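Local coordinates for Slr0280 protein (Synechocystis sp., PDB 5H3K) that is of unknown function but carries a phosphodiester glycosidase (NAGPA-family) domain and may therefore act on sugar phosphodiesters, at residues S47-Q55 with P64-E72. Sequence-based numbering, arbitrary orientation.
Sequences SDFIQQGNQ and PVAWGQWQE
An antiparallel strand pair with a classic beta bulge joins residues 50-53 to the 64-72 part of strand 61-72, the axes of 51-53 and 64-72 lying at 175°. The bulge is defined by Ile50 and Gln51 both facing Gln69: Ile50 N donates to Gln69 O at 2.8 Å, while Gln69 N donates to Gln51 O at 2.9 Å. Beyond it, Gly53 and Trp67 form a hydrogen-bonded pair, closed by Gly53 N to Trp67 O (3.1 Å) and Trp67 N to Gly53 O (2.9 Å).

Trp67 has CG set between its own backbone N and carbonyl carbon (chi1 63°), which brings the indole back over the neighbouring strand. One ring face therefore lies on the backbone of Gln52 and Gly53, with Gly53 N 3.2 Å above the ring plane; the indole NE1 is hydrogen-bonded to Asn142 O. With an alanine in place of Trp67, the Gln52-Gly53 backbone is likely to lose the indole's cover and Asn142 O its indole donor.

On the other face of the sheet, Gly68 CA makes a CH-pi contact with the Phe49 ring, 7° off its normal. Tyr124 meets Phe49 edge-to-face, while Trp70 lies alongside it, the ring planes inclined to each other, and receives Arg117 in a cation-pi contact. Phe49 CE1 approaches Trp70 CE3 to 3.6 Å, and Trp70 NE1 points in its ring plane to the anti lone pair of Glu72 OE1, at 3.1 Å.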
ATOM      1  N   SER A  47      22.406  -2.209 -15.521  1.00 46.85           N
ATOM      2  CA  SER A  47      23.404  -1.417 -16.233  1.00 44.30           C
ATOM      3  C   SER A  47      23.192   0.092 -16.052  1.00 44.67           C
ATOM      4  O   SER A  47      23.954   0.907 -16.587  1.00 38.29           O
ATOM      5  CB  SER A  47      23.415  -1.782 -17.724  1.00 54.00           C
ATOM      6  OG  SER A  47      22.165  -1.514 -18.341  1.00 55.03           O
ATOM      7  N   ASP A  48      22.164   0.461 -15.290  1.00 43.28           N
ATOM      8  CA  ASP A  48      21.849   1.873 -15.059  1.00 40.95           C
ATOM      9  C   ASP A  48      22.819   2.547 -14.076  1.00 37.21           C
ATOM     10  O   ASP A  48      23.037   3.763 -14.124  1.00 38.83           O
ATOM     11  CB  ASP A  48      20.412   2.016 -14.549  1.00 34.12           C
ATOM     12  CG  ASP A  48      19.402   1.329 -15.451  1.00 36.67           C
ATOM     13  OD1 ASP A  48      18.816   2.007 -16.324  1.00 42.33           O
ATOM     14  OD2 ASP A  48      19.191   0.108 -15.283  1.00 35.24           O
ATOM     15  N   PHE A  49      23.415   1.747 -13.200  1.00 30.85           N
ATOM     16  CA  PHE A  49      24.182   2.278 -12.087  1.00 24.96           C
ATOM     17  C   PHE A  49      25.541   1.606 -11.973  1.00 23.42           C
ATOM     18  O   PHE A  49      25.667   0.414 -12.242  1.00 27.01           O
ATOM     19  CB  PHE A  49      23.414   2.036 -10.791  1.00 21.12           C
ATOM     20  CG  PHE A  49      22.169   2.861 -10.656  1.00 20.43           C
ATOM     21  CD1 PHE A  49      22.161   4.199 -11.025  1.00 21.03           C
ATOM     22  CD2 PHE A  49      21.006   2.299 -10.149  1.00 22.34           C
ATOM     23  CE1 PHE A  49      21.013   4.973 -10.888  1.00 21.31           C
ATOM     24  CE2 PHE A  49      19.847   3.060 -10.010  1.00 14.00           C
ATOM     25  CZ  PHE A  49      19.852   4.399 -10.380  1.00 18.13           C
ATOM     26  N   ILE A  50      26.549   2.370 -11.560  1.00 22.34           N
ATOM     27  CA  ILE A  50      27.855   1.799 -11.241  1.00 21.84           C
ATOM     28  C   ILE A  50      27.812   1.179  -9.850  1.00 27.59           C
ATOM     29  O   ILE A  50      28.371   0.106  -9.623  1.00 27.56           O
ATOM     30  CB  ILE A  50      28.975   2.848 -11.314  1.00 24.24           C
ATOM     31  CG1 ILE A  50      28.985   3.491 -12.699  1.00 25.93           C
ATOM     32  CG2 ILE A  50      30.329   2.200 -11.028  1.00 24.22           C
ATOM     33  CD1 ILE A  50      29.432   4.927 -12.715  1.00 31.70           C
ATOM     34  N   GLN A  51      27.151   1.870  -8.923  1.00 22.50           N
ATOM     35  CA  GLN A  51      26.841   1.317  -7.611  1.00 22.83           C
ATOM     36  C   GLN A  51      25.409   1.672  -7.242  1.00 19.96           C
ATOM     37  O   GLN A  51      24.862   2.652  -7.739  1.00 15.05           O
ATOM     38  CB  GLN A  51      27.776   1.880  -6.544  1.00 27.85           C
ATOM     39  CG  GLN A  51      29.188   1.342  -6.595  1.00 34.05           C
ATOM     40  CD  GLN A  51      29.986   1.745  -5.382  1.00 37.71           C
ATOM     41  OE1 GLN A  51      29.736   1.265  -4.276  1.00 44.63           O
ATOM     42  NE2 GLN A  51      30.943   2.641  -5.575  1.00 41.53           N
ATOM     43  N   GLN A  52      24.813   0.892  -6.351  1.00 19.04           N
ATOM     44  CA  GLN A  52      23.439   1.153  -5.930  1.00 17.92           C
ATOM     45  C   GLN A  52      23.122   0.425  -4.638  1.00 18.13           C
ATOM     46  O   GLN A  52      23.779  -0.568  -4.296  1.00 17.30           O
ATOM     47  CB  GLN A  52      22.461   0.714  -7.020  1.00 16.00           C
ATOM     48  CG  GLN A  52      22.539  -0.763  -7.335  1.00 19.05           C
ATOM     49  CD  GLN A  52      21.758  -1.125  -8.570  1.00 22.80           C
ATOM     50  OE1 GLN A  52      22.333  -1.477  -9.601  1.00 28.47           O
ATOM     51  NE2 GLN A  52      20.441  -1.046  -8.479  1.00 25.28           N
ATOM     52  N   GLY A  53      22.112   0.914  -3.923  1.00 15.59           N
ATOM     53  CA  GLY A  53      21.701   0.283  -2.684  1.00 15.33           C
ATOM     54  C   GLY A  53      20.353   0.771  -2.183  1.00 17.94           C
ATOM     55  O   GLY A  53      19.715   1.630  -2.805  1.00 15.32           O
ATOM     56  N   ASN A  54      19.923   0.225  -1.051  1.00 17.03           N
ATOM     57  CA  ASN A  54      18.610   0.545  -0.494  1.00 15.90           C
ATOM     58  C   ASN A  54      18.688   1.195   0.891  1.00 15.57           C
ATOM     59  O   ASN A  54      17.669   1.367   1.561  1.00 13.93           O
ATOM     60  CB  ASN A  54      17.723  -0.710  -0.464  1.00 18.05           C
ATOM     61  CG  ASN A  54      18.286  -1.798   0.436  1.00 24.61           C
ATOM     62  OD1 ASN A  54      19.431  -1.721   0.878  1.00 28.89           O
ATOM     63  ND2 ASN A  54      17.485  -2.820   0.710  1.00 31.60           N
ATOM     64  N   GLN A  55      19.900   1.566   1.312  1.00 14.16           N
ATOM     65  CA  GLN A  55      20.108   2.228   2.597  1.00 13.97           C
ATOM     66  C   GLN A  55      20.998   3.459   2.470  1.00 14.28           C
ATOM     67  O   GLN A  55      21.943   3.480   1.685  1.00 11.78           O
ATOM     68  CB  GLN A  55      20.778   1.271   3.584  1.00 16.45           C
ATOM     69  CG  GLN A  55      20.109  -0.087   3.718  1.00 21.17           C
ATOM     70  CD  GLN A  55      19.586  -0.325   5.105  1.00 27.97           C
ATOM     71  OE1 GLN A  55      20.283  -0.872   5.961  1.00 30.75           O
ATOM     72  NE2 GLN A  55      18.354   0.101   5.348  1.00 28.60           N
ATOM     73  N   PRO A  64      15.943   3.390   5.235  1.00 10.03           N
ATOM     74  CA  PRO A  64      15.581   2.765   3.955  1.00 11.77           C
ATOM     75  C   PRO A  64      15.350   3.812   2.862  1.00 12.65           C
ATOM     76  O   PRO A  64      14.252   4.357   2.740  1.00 12.87           O
ATOM     77  CB  PRO A  64      14.273   2.047   4.280  1.00 13.34           C
ATOM     78  CG  PRO A  64      13.659   2.896   5.392  1.00 11.41           C
ATOM     79  CD  PRO A  64      14.833   3.370   6.210  1.00 13.28           C
ATOM     80  N   VAL A  65      16.394   4.106   2.092  1.00 10.08           N
ATOM     81  CA  VAL A  65      16.306   5.048   0.983  1.00 10.74           C
ATOM     82  C   VAL A  65      17.050   4.470  -0.218  1.00 12.65           C
ATOM     83  O   VAL A  65      18.232   4.123  -0.107  1.00 14.13           O
ATOM     84  CB  VAL A  65      16.927   6.424   1.328  1.00  9.93           C
ATOM     85  CG1 VAL A  65      16.924   7.330   0.092  1.00  9.98           C
ATOM     86  CG2 VAL A  65      16.188   7.090   2.477  1.00 10.12           C
ATOM     87  N   ALA A  66      16.371   4.361  -1.359  1.00  9.16           N
ATOM     88  CA  ALA A  66      17.029   3.866  -2.564  1.00 12.40           C
ATOM     89  C   ALA A  66      18.025   4.905  -3.080  1.00 10.29           C
ATOM     90  O   ALA A  66      17.726   6.103  -3.118  1.00 10.85           O
ATOM     91  CB  ALA A  66      15.996   3.535  -3.640  1.00 13.64           C
ATOM     92  N   TRP A  67      19.207   4.450  -3.478  1.00  9.93           N
ATOM     93  CA  TRP A  67      20.188   5.341  -4.085  1.00 13.01           C
ATOM     94  C   TRP A  67      20.899   4.642  -5.232  1.00 14.83           C
ATOM     95  O   TRP A  67      20.932   3.406  -5.312  1.00 12.94           O
ATOM     96  CB  TRP A  67      21.207   5.833  -3.045  1.00  9.29           C
ATOM     97  CG  TRP A  67      21.998   4.724  -2.471  1.00 13.97           C
ATOM     98  CD1 TRP A  67      21.685   3.977  -1.377  1.00 10.69           C
ATOM     99  CD2 TRP A  67      23.244   4.214  -2.967  1.00 13.90           C
ATOM    100  NE1 TRP A  67      22.656   3.029  -1.163  1.00 15.61           N
ATOM    101  CE2 TRP A  67      23.625   3.155  -2.122  1.00 15.62           C
ATOM    102  CE3 TRP A  67      24.072   4.552  -4.041  1.00 13.60           C
ATOM    103  CZ2 TRP A  67      24.801   2.425  -2.321  1.00 18.30           C
ATOM    104  CZ3 TRP A  67      25.241   3.829  -4.234  1.00 15.75           C
ATOM    105  CH2 TRP A  67      25.589   2.776  -3.382  1.00 14.60           C
ATOM    106  N   GLY A  68      21.444   5.446  -6.134  1.00 12.32           N
ATOM    107  CA  GLY A  68      22.264   4.934  -7.216  1.00 15.28           C
ATOM    108  C   GLY A  68      23.282   5.976  -7.639  1.00 15.15           C
ATOM    109  O   GLY A  68      23.046   7.179  -7.499  1.00 15.60           O
ATOM    110  N   GLN A  69      24.423   5.514  -8.140  1.00 15.88           N
ATOM    111  CA  GLN A  69      25.454   6.406  -8.645  1.00 20.41           C
ATOM    112  C   GLN A  69      25.795   6.032 -10.074  1.00 18.21           C
ATOM    113  O   GLN A  69      25.839   4.849 -10.419  1.00 17.87           O
ATOM    114  CB  GLN A  69      26.706   6.360  -7.757  1.00 15.87           C
ATOM    115  CG  GLN A  69      26.559   7.125  -6.456  1.00 17.33           C
ATOM    116  CD  GLN A  69      27.796   7.045  -5.575  1.00 20.78           C
ATOM    117  OE1 GLN A  69      28.512   6.041  -5.573  1.00 25.89           O
ATOM    118  NE2 GLN A  69      28.053   8.110  -4.822  1.00 20.64           N
ATOM    119  N   TRP A  70      26.018   7.047 -10.904  1.00 19.97           N
ATOM    120  CA  TRP A  70      26.332   6.815 -12.306  1.00 24.24           C
ATOM    121  C   TRP A  70      27.310   7.852 -12.846  1.00 25.72           C
ATOM    122  O   TRP A  70      27.626   8.837 -12.174  1.00 23.34           O
ATOM    123  CB  TRP A  70      25.055   6.800 -13.155  1.00 20.78           C
ATOM    124  CG  TRP A  70      24.334   8.114 -13.195  1.00 21.37           C
ATOM    125  CD1 TRP A  70      24.456   9.088 -14.142  1.00 21.24           C
ATOM    126  CD2 TRP A  70      23.374   8.594 -12.247  1.00 18.30           C
ATOM    127  NE1 TRP A  70      23.626  10.144 -13.845  1.00 21.82           N
ATOM    128  CE2 TRP A  70      22.958   9.869 -12.681  1.00 22.23           C
ATOM    129  CE3 TRP A  70      22.837   8.075 -11.063  1.00 21.04           C
ATOM    130  CZ2 TRP A  70      22.017  10.631 -11.980  1.00 19.68           C
ATOM    131  CZ3 TRP A  70      21.901   8.834 -10.367  1.00 17.91           C
ATOM    132  CH2 TRP A  70      21.504  10.095 -10.828  1.00 19.20           C
ATOM    133  N   GLN A  71      27.776   7.617 -14.072  1.00 26.70           N
ATOM    134  CA  GLN A  71      28.709   8.509 -14.751  1.00 26.71           C
ATOM    135  C   GLN A  71      27.986   9.443 -15.709  1.00 23.40           C
ATOM    136  O   GLN A  71      27.221   8.998 -16.567  1.00 27.11           O
ATOM    137  CB  GLN A  71      29.720   7.686 -15.549  1.00 32.90           C
ATOM    138  CG  GLN A  71      31.002   7.361 -14.820  1.00 36.41           C
ATOM    139  CD  GLN A  71      32.218   7.649 -15.680  1.00 46.43           C
ATOM    140  OE1 GLN A  71      32.761   8.755 -15.644  1.00 49.29           O
ATOM    141  NE2 GLN A  71      32.635   6.667 -16.480  1.00 45.74           N
ATOM    142  N   GLU A  72      28.235  10.738 -15.578  1.00 27.13           N
ATOM    143  CA  GLU A  72      27.621  11.706 -16.474  1.00 30.24           C
ATOM    144  C   GLU A  72      28.550  12.901 -16.681  1.00 37.62           C
ATOM    145  O   GLU A  72      28.805  13.672 -15.750  1.00 40.84           O
ATOM    146  CB  GLU A  72      26.256  12.156 -15.933  1.00 29.38           C
ATOM    147  CG  GLU A  72      25.394  12.875 -16.954  1.00 31.54           C
ATOM    148  CD  GLU A  72      24.096  13.413 -16.375  1.00 33.99           C
ATOM    149  OE1 GLU A  72      23.544  12.794 -15.434  1.00 29.92           O
ATOM    150  OE2 GLU A  72      23.628  14.465 -16.865  1.00 41.49           O
TER